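Local structure of pectinesterase (Sitophilus oryzae, 4PMH) at residues Y20-Q28 against K263-K271; S97-P108 against N163-N172. The protein hydrolyses the methyl esters of pectin to release methanol and free galacturonate units, and probably takes part in digesting plant cell walls. All coordinates share one frame; numbering follows the deposited sequence.

Contact 1 (Y20-Q28 against K263-K271)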
loop_
_atom_site.group_PDB
_atom_site.type_symbol
_atom_site.label_atom_id
_atom_site.label_comp_id
_atom_site.label_asym_id
_atom_site.label_seq_id
_atom_site.Cartn_x
_atom_site.Cartn_y
_atom_site.Cartn_z
ATOM N N TYR A 20 -9.209 -13.458 16.874
ATOM C CA TYR A 20 -8.961 -12.049 17.177
ATOM C C TYR A 20 -8.613 -11.250 15.922
ATOM O O TYR A 20 -8.464 -10.032 16.005
ATOM C CB TYR A 20 -7.840 -11.867 18.209
ATOM C CG TYR A 20 -7.949 -12.786 19.406
ATOM C CD1 TYR A 20 -9.194 -13.067 19.997
ATOM C CD2 TYR A 20 -6.810 -13.383 19.946
ATOM C CE1 TYR A 20 -9.292 -13.924 21.085
ATOM C CE2 TYR A 20 -6.898 -14.234 21.034
ATOM C CZ TYR A 20 -8.133 -14.499 21.606
ATOM O OH TYR A 20 -8.199 -15.357 22.693
ATOM N N PHE A 21 -8.474 -11.924 14.778
ATOM C CA PHE A 21 -8.007 -11.268 13.552
ATOM C C PHE A 21 -8.904 -11.588 12.395
ATOM O O PHE A 21 -8.763 -12.618 11.739
ATOM C CB PHE A 21 -6.583 -11.705 13.256
ATOM C CG PHE A 21 -5.651 -11.422 14.372
ATOM C CD1 PHE A 21 -5.203 -10.133 14.605
ATOM C CD2 PHE A 21 -5.260 -12.440 15.232
ATOM C CE1 PHE A 21 -4.332 -9.868 15.642
ATOM C CE2 PHE A 21 -4.404 -12.183 16.283
ATOM C CZ PHE A 21 -3.938 -10.897 16.490
ATOM N N THR A 22 -9.829 -10.677 12.144
ATOM C CA THR A 22 -10.862 -10.845 11.152
ATOM C C THR A 22 -11.082 -9.463 10.525
ATOM O O THR A 22 -10.621 -8.452 11.072
ATOM C CB THR A 22 -12.182 -11.311 11.807
ATOM O OG1 THR A 22 -12.717 -10.241 12.596
ATOM C CG2 THR A 22 -11.953 -12.514 12.696
ATOM N N THR A 23 -11.811 -9.398 9.417
ATOM C CA THR A 23 -12.111 -8.100 8.809
ATOM C C THR A 23 -12.777 -7.179 9.823
ATOM O O THR A 23 -12.435 -6.001 9.914
ATOM C CB THR A 23 -13.028 -8.199 7.561
ATOM O OG1 THR A 23 -14.307 -8.727 7.961
ATOM C CG2 THR A 23 -12.409 -9.070 6.468
ATOM N N ALA A 24 -13.719 -7.724 10.587
ATOM C CA ALA A 24 -14.459 -6.940 11.571
ATOM C C ALA A 24 -13.547 -6.368 12.656
ATOM O O ALA A 24 -13.733 -5.282 13.174
ATOM C CB ALA A 24 -15.542 -7.806 12.204
ATOM N N THR A 25 -12.558 -7.149 12.999
ATOM C CA THR A 25 -11.661 -6.834 14.047
ATOM C C THR A 25 -10.671 -5.734 13.597
ATOM O O THR A 25 -10.484 -4.720 14.291
ATOM C CB THR A 25 -11.076 -8.182 14.494
ATOM O OG1 THR A 25 -11.717 -8.588 15.721
ATOM C CG2 THR A 25 -9.664 -8.159 14.624
ATOM N N TYR A 26 -10.100 -5.899 12.410
ATOM C CA TYR A 26 -9.228 -4.864 11.809
ATOM C C TYR A 26 -9.961 -3.540 11.481
ATOM O O TYR A 26 -9.368 -2.447 11.508
ATOM C CB TYR A 26 -8.520 -5.460 10.572
ATOM C CG TYR A 26 -7.245 -6.198 10.876
ATOM C CD1 TYR A 26 -7.247 -7.537 11.269
ATOM C CD2 TYR A 26 -6.013 -5.567 10.739
ATOM C CE1 TYR A 26 -6.073 -8.203 11.558
ATOM C CE2 TYR A 26 -4.838 -6.226 11.028
ATOM C CZ TYR A 26 -4.874 -7.541 11.436
ATOM O OH TYR A 26 -3.701 -8.181 11.703
ATOM N N LEU A 27 -11.258 -3.628 11.187
ATOM C CA LEU A 27 -12.069 -2.467 10.883
ATOM C C LEU A 27 -12.304 -1.573 12.103
ATOM O O LEU A 27 -12.545 -0.373 11.954
ATOM C CB LEU A 27 -13.422 -2.889 10.277
ATOM C CG LEU A 27 -13.460 -3.290 8.804
ATOM C CD1 LEU A 27 -14.785 -3.996 8.496
ATOM C CD2 LEU A 27 -13.248 -2.086 7.901
ATOM N N GLN A 28 -12.248 -2.155 13.300
ATOM C CA GLN A 28 -12.256 -1.382 14.531
ATOM C C GLN A 28 -13.472 -0.464 14.605
ATOM O O GLN A 28 -13.368 0.684 14.973
ATOM C CB GLN A 28 -10.954 -0.573 14.652
ATOM C CG GLN A 28 -9.701 -1.412 14.795
ATOM C CD GLN A 28 -8.434 -0.598 14.556
ATOM O OE1 GLN A 28 -8.023 0.183 15.411
ATOM N NE2 GLN A 28 -7.810 -0.778 13.389
ATOM N N LYS A 263 -0.078 -0.302 18.265
ATOM C CA LYS A 263 -1.173 -0.587 17.341
ATOM C C LYS A 263 -1.296 -2.100 17.173
ATOM O O LYS A 263 -0.358 -2.763 16.737
ATOM C CB LYS A 263 -0.923 0.109 15.985
ATOM C CG LYS A 263 -2.160 0.251 15.107
ATOM C CD LYS A 263 -1.871 0.882 13.738
ATOM C CE LYS A 263 -1.830 2.393 13.761
ATOM N NZ LYS A 263 -2.023 3.004 12.415
ATOM N N MET A 264 -2.471 -2.628 17.510
ATOM C CA MET A 264 -2.779 -4.042 17.381
ATOM C C MET A 264 -2.927 -4.483 15.923
ATOM O O MET A 264 -2.527 -5.585 15.545
ATOM C CB MET A 264 -4.115 -4.335 18.091
ATOM C CG MET A 264 -4.055 -5.270 19.285
ATOM S SD MET A 264 -5.655 -6.098 19.498
ATOM C CE MET A 264 -5.211 -7.822 19.325
ATOM N N TYR A 265 -3.582 -3.636 15.142
ATOM C CA TYR A 265 -3.990 -3.956 13.785
ATOM C C TYR A 265 -3.140 -3.243 12.743
ATOM O O TYR A 265 -3.341 -2.058 12.474
ATOM C CB TYR A 265 -5.474 -3.600 13.601
ATOM C CG TYR A 265 -6.342 -4.325 14.609
ATOM C CD1 TYR A 265 -6.506 -5.688 14.529
ATOM C CD2 TYR A 265 -6.931 -3.652 15.670
ATOM C CE1 TYR A 265 -7.277 -6.378 15.462
ATOM C CE2 TYR A 265 -7.697 -4.329 16.607
ATOM C CZ TYR A 265 -7.862 -5.688 16.499
ATOM O OH TYR A 265 -8.612 -6.378 17.426
ATOM N N GLY A 266 -2.212 -3.991 12.143
ATOM C CA GLY A 266 -1.444 -3.506 11.004
ATOM C C GLY A 266 -2.092 -3.982 9.725
ATOM O O GLY A 266 -3.200 -3.559 9.385
ATOM N N TYR A 267 -1.422 -4.889 9.028
ATOM C CA TYR A 267 -1.890 -5.367 7.728
ATOM C C TYR A 267 -2.598 -6.729 7.873
ATOM O O TYR A 267 -2.124 -7.612 8.565
ATOM C CB TYR A 267 -0.714 -5.437 6.751
ATOM C CG TYR A 267 -0.125 -4.110 6.313
ATOM C CD1 TYR A 267 -0.810 -2.906 6.480
ATOM C CD2 TYR A 267 1.131 -4.064 5.678
ATOM C CE1 TYR A 267 -0.277 -1.698 6.028
ATOM C CE2 TYR A 267 1.660 -2.871 5.229
ATOM C CZ TYR A 267 0.961 -1.686 5.422
ATOM O OH TYR A 267 1.484 -0.511 4.961
ATOM N N PHE A 268 -3.762 -6.861 7.247
ATOM C CA PHE A 268 -4.525 -8.103 7.226
ATOM C C PHE A 268 -4.781 -8.508 5.780
ATOM O O PHE A 268 -5.481 -7.796 5.024
ATOM C CB PHE A 268 -5.850 -7.905 7.953
ATOM C CG PHE A 268 -6.645 -9.159 8.139
ATOM C CD1 PHE A 268 -6.130 -10.250 8.802
ATOM C CD2 PHE A 268 -7.935 -9.220 7.681
ATOM C CE1 PHE A 268 -6.892 -11.397 8.986
ATOM C CE2 PHE A 268 -8.713 -10.349 7.870
ATOM C CZ PHE A 268 -8.194 -11.437 8.514
ATOM N N VAL A 269 -4.174 -9.624 5.392
ATOM C CA VAL A 269 -4.323 -10.197 4.060
ATOM C C VAL A 269 -5.204 -11.446 4.179
ATOM O O VAL A 269 -4.820 -12.413 4.851
ATOM C CB VAL A 269 -2.950 -10.551 3.483
ATOM C CG1 VAL A 269 -3.108 -11.250 2.154
ATOM C CG2 VAL A 269 -2.073 -9.300 3.348
ATOM N N TYR A 270 -6.377 -11.413 3.537
ATOM C CA TYR A 270 -7.431 -12.418 3.714
ATOM C C TYR A 270 -8.065 -12.835 2.374
ATOM O O TYR A 270 -8.418 -11.988 1.567
ATOM C CB TYR A 270 -8.497 -11.826 4.612
ATOM C CG TYR A 270 -9.709 -12.678 4.891
ATOM C CD1 TYR A 270 -9.592 -13.892 5.541
ATOM C CD2 TYR A 270 -10.987 -12.213 4.599
ATOM C CE1 TYR A 270 -10.704 -14.659 5.839
ATOM C CE2 TYR A 270 -12.111 -12.976 4.899
ATOM C CZ TYR A 270 -11.959 -14.200 5.515
ATOM O OH TYR A 270 -13.065 -14.970 5.800
ATOM N N LYS A 271 -8.201 -14.148 2.152
ATOM C CA LYS A 271 -8.751 -14.710 0.932
ATOM C C LYS A 271 -8.073 -14.095 -0.296
ATOM O O LYS A 271 -8.720 -13.790 -1.283
ATOM C CB LYS A 271 -10.257 -14.491 0.866
ATOM C CG LYS A 271 -11.027 -15.029 2.054
ATOM C CD LYS A 271 -11.002 -16.539 2.077
ATOM C CE LYS A 271 -12.178 -17.087 2.864
ATOM N NZ LYS A 271 -11.951 -18.496 3.254
HETATM O O HOH W 1 -4.838 -0.968 16.048
#
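In the right-handed parallel beta-helix, Tyr-26 of the short helix 23-27 near the N-terminus meets Tyr-265 and Phe-268 on the outside of the sheet containing strand 267-270, forming an aromatic cluster. Both hold the Tyr-26 ring between them. Phe-268 CB sits 3.4 Å from the centroid of the Tyr-26 ring, 1° off the ring normal, a CH-pi contact; the Phe-268 ring, its CG anti to the backbone N (chi1 -173°), then lies nearly parallel to that of Tyr-26 but slid aside. Over the opposite face, Tyr-265 presents its edge in a T-shaped pair, centroids 4.9 Å apart. Gly-266 O lies at the rim of the Tyr-26 ring, 3.5 Å from its CE2, and Tyr-26 OH reaches past the cluster to a hydrogen bond with Gln-311. No direct hydrogen bond joins the two segments, so aromatic packing carries the contact. The helix is N-capped by Thr-22, whose OG1 accepts from Thr-25 N at 3.1 Å. At its other end Gln-28 slides antiparallel past the Tyr-265 ring, with CD 3.6 Å from Tyr-265 CD2, and its amide is steadied by bonds from NE2 to Ser-233 OG and, nearly straight at 3.0 Å, from Gln-28 NE2 to Tyr-26 O.

Contact 2 (S97-P108 against N163-N172); sequences SPSDTLITLNMP and NLSIENSAKN
Ser-165 OG is gripped twice: it donates to Pro-98 O at 2.8 Å, from above the carbonyl plane, and is hydrogen-bonded to Arg-194 NH1 on the neighbouring strand 194-196. It opens the parallel pairing of strands 101-105 and 165-168, stacked on successive coils of the beta-helix. Backbone bonds alternate from Ser-165 N to Thr-101 O (2.7 Å) through to Ser-169 N to Leu-105 O. On the face carrying Ser-165, Thr-104 and Glu-167 run side by side; Thr-104 OG1, anti to its own N (chi1 179°), donates to Glu-167 OE1 at 2.9 Å on the anti side of the carboxylate and also accepts from a water. On the other face the buried Asn-168 grips Met-107, OD1 accepting from Met-107 N (3.0 Å) and ND2 donating to Met-107 O (2.9 Å) and also to Val-179 O. With a leucine in its place, the Met-107 N-H and C=O, and Val-179 O, would probably lose these mates and the loop after Leu-105 be less firmly tied. Two amides, planes 4° apart, approach from opposite directions: Asn-172 ND2, also bonded to Gln-176 OE1, donates to Asn-106 OD1 at 3.0 Å, and Asn-106 ND2 returns a weak bond to Asn-172 OD1, 3.4 Å.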
loop_
_atom_site.group_PDB
_atom_site.type_symbol
_atom_site.label_atom_id
_atom_site.label_comp_id
_atom_site.label_asym_id
_atom_site.label_seq_id
_atom_site.Cartn_x
_atom_site.Cartn_y
_atom_site.Cartn_z
ATOM N N SER A 97 -12.860 -2.565 -17.716
ATOM C CA SER A 97 -11.859 -3.195 -16.877
ATOM C C SER A 97 -11.017 -2.088 -16.224
ATOM O O SER A 97 -10.853 -1.023 -16.808
ATOM C CB SER A 97 -10.980 -4.090 -17.755
ATOM O OG SER A 97 -9.686 -4.288 -17.208
ATOM N N PRO A 98 -10.449 -2.341 -15.026
ATOM C CA PRO A 98 -9.596 -1.295 -14.433
ATOM C C PRO A 98 -8.342 -1.001 -15.245
ATOM O O PRO A 98 -7.754 0.068 -15.097
ATOM C CB PRO A 98 -9.194 -1.874 -13.070
ATOM C CG PRO A 98 -9.435 -3.352 -13.170
ATOM C CD PRO A 98 -10.592 -3.513 -14.134
ATOM N N SER A 99 -7.937 -1.933 -16.096
ATOM C CA SER A 99 -6.777 -1.700 -16.976
ATOM C C SER A 99 -7.046 -0.648 -18.062
ATOM O O SER A 99 -6.102 -0.110 -18.654
ATOM C CB SER A 99 -6.312 -3.021 -17.594
ATOM O OG SER A 99 -7.349 -3.588 -18.371
ATOM N N ASP A 100 -8.327 -0.345 -18.303
ATOM C CA ASP A 100 -8.728 0.629 -19.310
ATOM C C ASP A 100 -8.476 2.107 -18.914
ATOM O O ASP A 100 -8.599 2.996 -19.743
ATOM C CB ASP A 100 -10.221 0.451 -19.638
ATOM C CG ASP A 100 -10.523 -0.879 -20.317
ATOM O OD1 ASP A 100 -9.599 -1.457 -20.932
ATOM O OD2 ASP A 100 -11.677 -1.361 -20.217
ATOM N N THR A 101 -8.177 2.364 -17.645
ATOM C CA THR A 101 -7.924 3.705 -17.165
ATOM C C THR A 101 -6.617 3.683 -16.390
ATOM O O THR A 101 -6.542 3.087 -15.331
ATOM C CB THR A 101 -9.076 4.186 -16.282
ATOM O OG1 THR A 101 -10.316 3.985 -16.975
ATOM C CG2 THR A 101 -8.900 5.660 -15.953
ATOM N N LEU A 102 -5.584 4.302 -16.946
ATOM C CA LEU A 102 -4.220 4.183 -16.421
ATOM C C LEU A 102 -3.626 5.563 -16.125
ATOM O O LEU A 102 -3.533 6.412 -17.018
ATOM C CB LEU A 102 -3.344 3.450 -17.425
ATOM C CG LEU A 102 -1.844 3.395 -17.103
ATOM C CD1 LEU A 102 -1.640 2.608 -15.817
ATOM C CD2 LEU A 102 -1.040 2.787 -18.244
ATOM N N ILE A 103 -3.250 5.784 -14.868
ATOM C CA ILE A 103 -2.612 6.989 -14.436
ATOM C C ILE A 103 -1.170 6.603 -14.158
ATOM O O ILE A 103 -0.922 5.820 -13.251
ATOM C CB ILE A 103 -3.264 7.509 -13.146
ATOM C CG1 ILE A 103 -4.791 7.611 -13.316
ATOM C CG2 ILE A 103 -2.668 8.853 -12.752
ATOM C CD1 ILE A 103 -5.533 7.867 -12.027
ATOM N N THR A 104 -0.228 7.116 -14.942
ATOM C CA THR A 104 1.119 6.590 -14.886
ATOM C C THR A 104 2.205 7.644 -15.065
ATOM O O THR A 104 2.046 8.565 -15.866
ATOM C CB THR A 104 1.326 5.474 -15.951
ATOM O OG1 THR A 104 2.672 4.999 -15.875
ATOM C CG2 THR A 104 1.058 5.958 -17.395
ATOM N N LEU A 105 3.307 7.476 -14.339
ATOM C CA LEU A 105 4.506 8.297 -14.521
ATOM C C LEU A 105 5.729 7.468 -14.174
ATOM O O LEU A 105 5.604 6.488 -13.447
ATOM C CB LEU A 105 4.458 9.514 -13.600
ATOM C CG LEU A 105 3.519 10.656 -13.951
ATOM C CD1 LEU A 105 3.425 11.633 -12.800
ATOM C CD2 LEU A 105 3.995 11.360 -15.212
ATOM N N ASN A 106 6.887 7.840 -14.729
ATOM C CA ASN A 106 8.202 7.291 -14.330
ATOM C C ASN A 106 8.831 8.369 -13.454
ATOM O O ASN A 106 9.448 9.314 -13.951
ATOM C CB ASN A 106 9.078 7.015 -15.568
ATOM C CG ASN A 106 10.443 6.397 -15.234
ATOM O OD1 ASN A 106 10.942 6.463 -14.112
ATOM N ND2 ASN A 106 11.078 5.833 -16.260
ATOM N N MET A 107 8.635 8.246 -12.146
ATOM C CA MET A 107 8.966 9.325 -11.226
ATOM C C MET A 107 9.450 8.747 -9.917
ATOM O O MET A 107 8.683 8.656 -8.946
ATOM C CB MET A 107 7.750 10.231 -10.997
ATOM C CG MET A 107 8.094 11.539 -10.278
ATOM S SD MET A 107 6.746 12.742 -10.299
ATOM C CE MET A 107 5.643 12.070 -9.063
ATOM N N PRO A 108 10.730 8.346 -9.876
ATOM C CA PRO A 108 11.298 7.824 -8.632
ATOM C C PRO A 108 11.546 8.888 -7.555
ATOM O O PRO A 108 11.485 10.091 -7.824
ATOM C CB PRO A 108 12.631 7.211 -9.091
ATOM C CG PRO A 108 13.039 8.051 -10.269
ATOM C CD PRO A 108 11.729 8.394 -10.967
ATOM N N ASN A 163 -11.896 0.844 -9.945
ATOM C CA ASN A 163 -11.841 0.533 -11.373
ATOM C C ASN A 163 -10.811 1.368 -12.158
ATOM O O ASN A 163 -11.109 1.972 -13.167
ATOM C CB ASN A 163 -13.242 0.686 -11.995
ATOM C CG ASN A 163 -13.338 0.069 -13.386
ATOM O OD1 ASN A 163 -12.706 -0.943 -13.662
ATOM N ND2 ASN A 163 -14.136 0.667 -14.251
ATOM N N LEU A 164 -9.573 1.375 -11.716
ATOM C CA LEU A 164 -8.572 2.097 -12.460
ATOM C C LEU A 164 -7.197 1.581 -12.076
ATOM O O LEU A 164 -7.048 0.809 -11.118
ATOM C CB LEU A 164 -8.714 3.615 -12.219
ATOM C CG LEU A 164 -8.694 4.127 -10.778
ATOM C CD1 LEU A 164 -7.275 4.118 -10.214
ATOM C CD2 LEU A 164 -9.283 5.527 -10.684
ATOM N N SER A 165 -6.209 1.995 -12.848
ATOM C CA SER A 165 -4.840 1.541 -12.675
ATOM C C SER A 165 -3.948 2.731 -12.327
ATOM O O SER A 165 -3.994 3.777 -12.991
ATOM C CB SER A 165 -4.345 0.895 -13.973
ATOM O OG SER A 165 -5.094 -0.263 -14.340
ATOM N N ILE A 166 -3.102 2.557 -11.321
ATOM C CA ILE A 166 -2.141 3.571 -10.948
ATOM C C ILE A 166 -0.763 2.955 -11.022
ATOM O O ILE A 166 -0.521 1.898 -10.445
ATOM C CB ILE A 166 -2.357 4.110 -9.502
ATOM C CG1 ILE A 166 -3.804 4.589 -9.286
ATOM C CG2 ILE A 166 -1.402 5.247 -9.216
ATOM C CD1 ILE A 166 -4.204 4.746 -7.836
ATOM N N GLU A 167 0.148 3.636 -11.702
ATOM C CA GLU A 167 1.466 3.096 -11.925
ATOM C C GLU A 167 2.544 4.134 -11.722
ATOM O O GLU A 167 2.441 5.252 -12.213
ATOM C CB GLU A 167 1.573 2.563 -13.366
ATOM C CG GLU A 167 2.989 2.175 -13.759
ATOM C CD GLU A 167 3.026 1.524 -15.114
ATOM O OE1 GLU A 167 2.481 2.129 -16.057
ATOM O OE2 GLU A 167 3.579 0.407 -15.214
ATOM N N ASN A 168 3.602 3.737 -11.024
ATOM C CA ASN A 168 4.866 4.464 -11.092
ATOM C C ASN A 168 5.899 3.504 -11.702
ATOM O O ASN A 168 6.312 2.521 -11.087
ATOM C CB ASN A 168 5.268 4.989 -9.717
ATOM C CG ASN A 168 6.389 6.019 -9.783
ATOM O OD1 ASN A 168 7.214 6.014 -10.711
ATOM N ND2 ASN A 168 6.415 6.921 -8.802
ATOM N N SER A 169 6.288 3.797 -12.933
ATOM C CA SER A 169 6.966 2.833 -13.790
ATOM C C SER A 169 8.480 2.880 -13.626
ATOM O O SER A 169 9.194 2.206 -14.347
ATOM C CB SER A 169 6.589 3.058 -15.255
ATOM O OG SER A 169 6.973 4.346 -15.728
ATOM N N ALA A 170 8.967 3.651 -12.669
ATOM C CA ALA A 170 10.412 3.757 -12.450
ATOM C C ALA A 170 11.029 2.406 -12.099
ATOM O O ALA A 170 10.662 1.789 -11.091
ATOM C CB ALA A 170 10.724 4.762 -11.361
ATOM N N LYS A 171 11.950 1.971 -12.952
ATOM C CA LYS A 171 12.784 0.797 -12.725
ATOM C C LYS A 171 14.222 1.068 -13.260
ATOM O O LYS A 171 14.907 0.167 -13.737
ATOM C CB LYS A 171 12.156 -0.435 -13.398
ATOM C CG LYS A 171 11.713 -0.206 -14.839
ATOM C CD LYS A 171 11.094 -1.453 -15.466
ATOM C CE LYS A 171 12.103 -2.266 -16.268
ATOM N NZ LYS A 171 11.441 -3.338 -17.074
ATOM N N ASN A 172 14.677 2.307 -13.116
ATOM C CA ASN A 172 15.858 2.804 -13.839
ATOM C C ASN A 172 17.185 2.236 -13.292
ATOM O O ASN A 172 18.125 1.977 -14.054
ATOM C CB ASN A 172 15.833 4.338 -13.829
ATOM C CG ASN A 172 14.508 4.891 -14.344
ATOM O OD1 ASN A 172 14.217 4.804 -15.532
ATOM N ND2 ASN A 172 13.692 5.446 -13.450
HETATM O O HOH W 2 -11.463 1.773 -16.110
HETATM O O HOH W 3 5.028 5.688 -17.009
#

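Overall arrangement
The two contacts lie on opposite sides of the chain's centre, their centres about 28 Å apart and their nearest atoms about 15 Å, and they use different sheets of the beta-helix. Contact 2 is nested in sequence within the loop closed by contact 1. It joins neighbouring strands inside one sheet, so backbone hydrogen bonds dominate, supplemented by a hydroxyl-carboxylate bond within the strands and by hydroxyl and amide bonds at their ends. Contact 1 instead lays a short helix against the outer face of another sheet. Both are partly buried: contact 1 is centred on aromatic rings, with Gln-28 and a water at one end, whereas contact 2 runs from strands with one buried face (Ile-103, Leu-105, Ile-166, Asn-168) to exposed asparagines in the loops.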